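Local coordinates for putative uncharacterized protein PH0242 (Pyrococcus horikoshii, PDB 3VU1), which is an archaeal oligosaccharyltransferase of the AglB family, represented here by its C-terminal globular domain with a bound calcium ion, at residues Ile290-Asn301 with Pro332-Gln343. Numbering follows the deposited sequence.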
loop_
_atom_site.group_PDB
_atom_site.type_symbol
_atom_site.label_atom_id
_atom_site.label_comp_id
_atom_site.label_asym_id
_atom_site.label_seq_id
_atom_site.Cartn_x
_atom_site.Cartn_y
_atom_site.Cartn_z
ATOM N N ILE A 290 -12.719 -6.247 7.787
ATOM C CA ILE A 290 -14.074 -6.237 7.200
ATOM C C ILE A 290 -15.081 -6.298 8.365
ATOM O O ILE A 290 -14.914 -7.136 9.247
ATOM C CB ILE A 290 -14.260 -7.433 6.251
ATOM C CG1 ILE A 290 -13.237 -7.342 5.115
ATOM C CG2 ILE A 290 -15.668 -7.456 5.682
ATOM C CD1 ILE A 290 -12.904 -8.656 4.454
ATOM N N LYS A 291 -16.068 -5.396 8.394
ATOM C CA LYS A 291 -17.132 -5.351 9.429
ATOM C C LYS A 291 -18.466 -5.066 8.784
ATOM O O LYS A 291 -18.607 -4.051 8.083
ATOM C CB LYS A 291 -16.936 -4.215 10.442
ATOM C CG LYS A 291 -15.793 -4.394 11.417
ATOM C CD LYS A 291 -15.652 -3.235 12.395
ATOM C CE LYS A 291 -14.980 -2.033 11.756
ATOM N NZ LYS A 291 -14.397 -1.134 12.790
ATOM N N ASN A 292 -19.453 -5.930 9.041
ATOM C CA ASN A 292 -20.839 -5.652 8.637
ATOM C C ASN A 292 -20.872 -5.301 7.197
ATOM O O ASN A 292 -21.348 -4.240 6.846
ATOM C CB ASN A 292 -21.445 -4.477 9.439
ATOM C CG ASN A 292 -21.357 -4.687 10.942
ATOM O OD1 ASN A 292 -21.672 -5.754 11.465
ATOM N ND2 ASN A 292 -20.884 -3.682 11.634
ATOM N N ALA A 293 -20.339 -6.197 6.381
ATOM C CA ALA A 293 -20.079 -5.951 4.976
ATOM C C ALA A 293 -21.038 -6.745 4.084
ATOM O O ALA A 293 -21.402 -7.872 4.416
ATOM C CB ALA A 293 -18.626 -6.331 4.658
ATOM N N THR A 294 -21.417 -6.159 2.952
ATOM C CA THR A 294 -22.186 -6.853 1.916
ATOM C C THR A 294 -21.325 -7.089 0.671
ATOM O O THR A 294 -20.632 -6.170 0.231
ATOM C CB THR A 294 -23.415 -6.022 1.504
ATOM O OG1 THR A 294 -24.089 -5.600 2.682
ATOM C CG2 THR A 294 -24.375 -6.835 0.647
ATOM N N LEU A 295 -21.384 -8.303 0.109
ATOM C CA LEU A 295 -20.726 -8.606 -1.162
ATOM C C LEU A 295 -21.654 -8.448 -2.376
ATOM O O LEU A 295 -22.812 -8.893 -2.352
ATOM C CB LEU A 295 -20.165 -10.010 -1.141
ATOM C CG LEU A 295 -19.300 -10.329 0.059
ATOM C CD1 LEU A 295 -18.904 -11.800 0.075
ATOM C CD2 LEU A 295 -18.071 -9.441 0.050
ATOM N N TYR A 296 -21.148 -7.818 -3.437
ATOM C CA TYR A 296 -21.902 -7.754 -4.688
ATOM C C TYR A 296 -21.091 -8.181 -5.876
ATOM O O TYR A 296 -19.862 -8.277 -5.816
ATOM C CB TYR A 296 -22.376 -6.356 -4.975
ATOM C CG TYR A 296 -23.233 -5.767 -3.911
ATOM C CD1 TYR A 296 -22.667 -5.075 -2.842
ATOM C CD2 TYR A 296 -24.626 -5.867 -3.976
ATOM C CE1 TYR A 296 -23.458 -4.497 -1.873
ATOM C CE2 TYR A 296 -25.436 -5.285 -3.007
ATOM C CZ TYR A 296 -24.842 -4.603 -1.963
ATOM O OH TYR A 296 -25.612 -4.046 -0.990
ATOM N N VAL A 297 -21.803 -8.450 -6.961
ATOM C CA VAL A 297 -21.206 -8.514 -8.283
ATOM C C VAL A 297 -21.945 -7.485 -9.148
ATOM O O VAL A 297 -23.196 -7.447 -9.183
ATOM C CB VAL A 297 -21.266 -9.945 -8.869
ATOM C CG1 VAL A 297 -20.689 -9.983 -10.275
ATOM C CG2 VAL A 297 -20.482 -10.916 -7.994
ATOM N N TYR A 298 -21.183 -6.602 -9.781
ATOM C CA TYR A 298 -21.747 -5.656 -10.741
ATOM C C TYR A 298 -21.386 -6.154 -12.134
ATOM O O TYR A 298 -20.199 -6.265 -12.466
ATOM C CB TYR A 298 -21.159 -4.249 -10.555
ATOM C CG TYR A 298 -21.509 -3.496 -9.278
ATOM C CD1 TYR A 298 -22.277 -4.086 -8.273
ATOM C CD2 TYR A 298 -21.027 -2.193 -9.060
ATOM C CE1 TYR A 298 -22.585 -3.402 -7.106
ATOM C CE2 TYR A 298 -21.327 -1.507 -7.888
ATOM C CZ TYR A 298 -22.111 -2.112 -6.911
ATOM O OH TYR A 298 -22.434 -1.458 -5.724
ATOM N N ALA A 299 -22.394 -6.463 -12.942
ATOM C CA ALA A 299 -22.169 -6.775 -14.360
ATOM C C ALA A 299 -21.979 -5.477 -15.117
ATOM O O ALA A 299 -22.740 -4.525 -14.934
ATOM C CB ALA A 299 -23.346 -7.546 -14.941
ATOM N N LEU A 300 -20.981 -5.449 -15.983
ATOM C CA LEU A 300 -20.654 -4.238 -16.709
ATOM C C LEU A 300 -20.466 -4.459 -18.186
ATOM O O LEU A 300 -19.760 -5.383 -18.594
ATOM C CB LEU A 300 -19.365 -3.606 -16.156
ATOM C CG LEU A 300 -19.429 -2.723 -14.913
ATOM C CD1 LEU A 300 -19.140 -3.572 -13.696
ATOM C CD2 LEU A 300 -18.402 -1.608 -15.021
ATOM N N ASN A 301 -21.083 -3.581 -18.970
ATOM C CA ASN A 301 -20.744 -3.391 -20.377
ATOM C C ASN A 301 -19.938 -2.103 -20.542
ATOM O O ASN A 301 -20.490 -1.004 -20.515
ATOM C CB ASN A 301 -22.009 -3.340 -21.240
ATOM C CG ASN A 301 -22.708 -4.688 -21.351
ATOM O OD1 ASN A 301 -22.068 -5.737 -21.398
ATOM N ND2 ASN A 301 -24.033 -4.662 -21.404
ATOM N N PRO A 332 -25.279 -12.644 -15.299
ATOM C CA PRO A 332 -25.861 -12.379 -16.607
ATOM C C PRO A 332 -24.759 -12.168 -17.609
ATOM O O PRO A 332 -23.607 -11.961 -17.218
ATOM C CB PRO A 332 -26.579 -11.049 -16.403
ATOM C CG PRO A 332 -25.786 -10.353 -15.352
ATOM C CD PRO A 332 -25.290 -11.442 -14.436
ATOM N N THR A 333 -25.110 -12.194 -18.889
ATOM C CA THR A 333 -24.144 -11.934 -19.958
ATOM C C THR A 333 -23.741 -10.454 -19.861
ATOM O O THR A 333 -24.586 -9.610 -19.579
ATOM C CB THR A 333 -24.759 -12.233 -21.352
ATOM O OG1 THR A 333 -25.894 -11.401 -21.498
ATOM C CG2 THR A 333 -25.267 -13.681 -21.473
ATOM N N ALA A 334 -22.465 -10.156 -20.087
ATOM C CA ALA A 334 -21.899 -8.817 -19.905
ATOM C C ALA A 334 -20.441 -8.892 -20.269
ATOM O O ALA A 334 -19.897 -9.988 -20.382
ATOM C CB ALA A 334 -22.019 -8.373 -18.461
ATOM N N GLN A 335 -19.790 -7.745 -20.442
ATOM C CA GLN A 335 -18.375 -7.757 -20.802
ATOM C C GLN A 335 -17.477 -8.194 -19.644
ATOM O O GLN A 335 -16.538 -8.946 -19.855
ATOM C CB GLN A 335 -17.920 -6.399 -21.343
ATOM C CG GLN A 335 -16.418 -6.377 -21.633
ATOM C CD GLN A 335 -15.888 -5.035 -22.094
ATOM O OE1 GLN A 335 -14.708 -4.925 -22.425
ATOM N NE2 GLN A 335 -16.748 -4.013 -22.146
ATOM N N LYS A 336 -17.758 -7.715 -18.433
ATOM C CA LYS A 336 -16.937 -8.068 -17.285
ATOM C C LYS A 336 -17.711 -8.028 -15.969
ATOM O O LYS A 336 -18.783 -7.425 -15.896
ATOM C CB LYS A 336 -15.701 -7.175 -17.201
ATOM C CG LYS A 336 -15.986 -5.699 -17.028
ATOM C CD LYS A 336 -14.682 -4.966 -16.779
ATOM C CE LYS A 336 -14.869 -3.457 -16.822
ATOM N NZ LYS A 336 -13.540 -2.809 -16.645
ATOM N N TYR A 337 -17.168 -8.691 -14.943
ATOM C CA TYR A 337 -17.784 -8.681 -13.599
ATOM C C TYR A 337 -16.892 -8.003 -12.552
ATOM O O TYR A 337 -15.678 -8.255 -12.465
ATOM C CB TYR A 337 -18.224 -10.086 -13.136
ATOM C CG TYR A 337 -18.984 -10.854 -14.193
ATOM C CD1 TYR A 337 -18.348 -11.830 -14.954
ATOM C CD2 TYR A 337 -20.327 -10.594 -14.448
ATOM C CE1 TYR A 337 -19.019 -12.539 -15.930
ATOM C CE2 TYR A 337 -21.013 -11.296 -15.426
ATOM C CZ TYR A 337 -20.348 -12.269 -16.167
ATOM O OH TYR A 337 -20.999 -12.980 -17.152
ATOM N N ARG A 338 -17.509 -7.122 -11.779
ATOM C CA ARG A 338 -16.795 -6.445 -10.715
ATOM C C ARG A 338 -17.336 -6.887 -9.357
ATOM O O ARG A 338 -18.512 -6.698 -9.041
ATOM C CB ARG A 338 -16.883 -4.917 -10.887
ATOM C CG ARG A 338 -15.943 -4.122 -9.998
ATOM C CD ARG A 338 -16.234 -2.646 -10.115
ATOM N NE ARG A 338 -15.605 -2.103 -11.300
ATOM C CZ ARG A 338 -15.986 -0.991 -11.914
ATOM N NH1 ARG A 338 -17.025 -0.296 -11.451
ATOM N NH2 ARG A 338 -15.332 -0.590 -13.002
ATOM N N PHE A 339 -16.456 -7.478 -8.565
ATOM C CA PHE A 339 -16.767 -7.833 -7.195
ATOM C C PHE A 339 -16.614 -6.622 -6.255
ATOM O O PHE A 339 -15.570 -5.969 -6.224
ATOM C CB PHE A 339 -15.899 -9.022 -6.777
ATOM C CG PHE A 339 -16.224 -10.287 -7.532
ATOM C CD1 PHE A 339 -15.942 -10.399 -8.898
ATOM C CD2 PHE A 339 -16.838 -11.356 -6.895
ATOM C CE1 PHE A 339 -16.246 -11.551 -9.604
ATOM C CE2 PHE A 339 -17.153 -12.513 -7.603
ATOM C CZ PHE A 339 -16.854 -12.609 -8.953
ATOM N N ILE A 340 -17.686 -6.312 -5.535
ATOM C CA ILE A 340 -17.727 -5.192 -4.594
ATOM C C ILE A 340 -17.894 -5.620 -3.134
ATOM O O ILE A 340 -18.748 -6.445 -2.811
ATOM C CB ILE A 340 -18.842 -4.180 -4.974
ATOM C CG1 ILE A 340 -18.286 -3.065 -5.860
ATOM C CG2 ILE A 340 -19.364 -3.463 -3.749
ATOM C CD1 ILE A 340 -17.760 -3.555 -7.171
ATOM N N LEU A 341 -17.074 -5.059 -2.257
ATOM C CA LEU A 341 -17.344 -5.150 -0.839
ATOM C C LEU A 341 -17.907 -3.802 -0.414
ATOM O O LEU A 341 -17.295 -2.767 -0.655
ATOM C CB LEU A 341 -16.075 -5.497 -0.057
ATOM C CG LEU A 341 -16.292 -5.775 1.449
ATOM C CD1 LEU A 341 -15.375 -6.876 1.928
ATOM C CD2 LEU A 341 -16.142 -4.539 2.354
ATOM N N ALA A 342 -19.094 -3.793 0.176
ATOM C CA ALA A 342 -19.614 -2.541 0.744
ATOM C C ALA A 342 -19.635 -2.630 2.278
ATOM O O ALA A 342 -20.075 -3.637 2.851
ATOM C CB ALA A 342 -20.961 -2.154 0.174
ATOM N N GLN A 343 -19.083 -1.590 2.906
ATOM C CA GLN A 343 -19.057 -1.423 4.348
ATOM C C GLN A 343 -18.824 0.076 4.696
ATOM O O GLN A 343 -18.746 0.947 3.811
ATOM C CB GLN A 343 -18.030 -2.368 5.000
ATOM C CG GLN A 343 -16.592 -1.900 4.941
ATOM C CD GLN A 343 -15.660 -2.773 5.736
ATOM O OE1 GLN A 343 -15.894 -3.959 5.870
ATOM N NE2 GLN A 343 -14.583 -2.197 6.248
#
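Tyr298 and Ile340 pack at about a right angle: Ile340 CG1 sits over one face of the phenol ring, 4.2 Å from its centroid, a CH-pi contact. On the same side of the sheet Ile340 CG2 reaches Tyr296 CD1, and Leu300 CD2 lies over one face of the Arg338 guanidinium, 3.8 Å from NH2. The other side is mostly apolar. With Val297 CG1 anti to the backbone N (chi1 178°), CG2 stands beside that N and covers one face of the Phe339 ring, while CG1 touches Tyr337 CB; Ala299 CB meets Pro332 CG at 3.7 Å, and Tyr337 OH bonds Pro332 O.

Between these two layers of side chains, strands 293-301 and 336-343 run antiparallel, hydrogen-bonded in both directions at Thr294-Ala342, Tyr296-Ile340, Tyr298-Arg338 and Leu300-Lys336. A classic bulge at Gln335 and Lys336 faces Leu300, and Gln335 N also bonds Asn301 OD1 at 3.2 Å. At the other end the chain turns at Asn292, where Gln343 OE1 accepts Lys291 N at 2.9 Å from above its carbonyl plane; Gln343 NE2 bonds Asp289 O.

Acids of strand 464-487 hold the polar ends: Glu480 bonds Tyr298 OH, and Glu485 forms a salt bridge with Arg338 NE. Strand 293-301 lies between 304-314 and 336-356 in a large antiparallel sheet, in which 336-356 also pairs with 464-487, while the face carrying Leu295, Phe339 and Leu341 packs on strands 253-262 and 325-331.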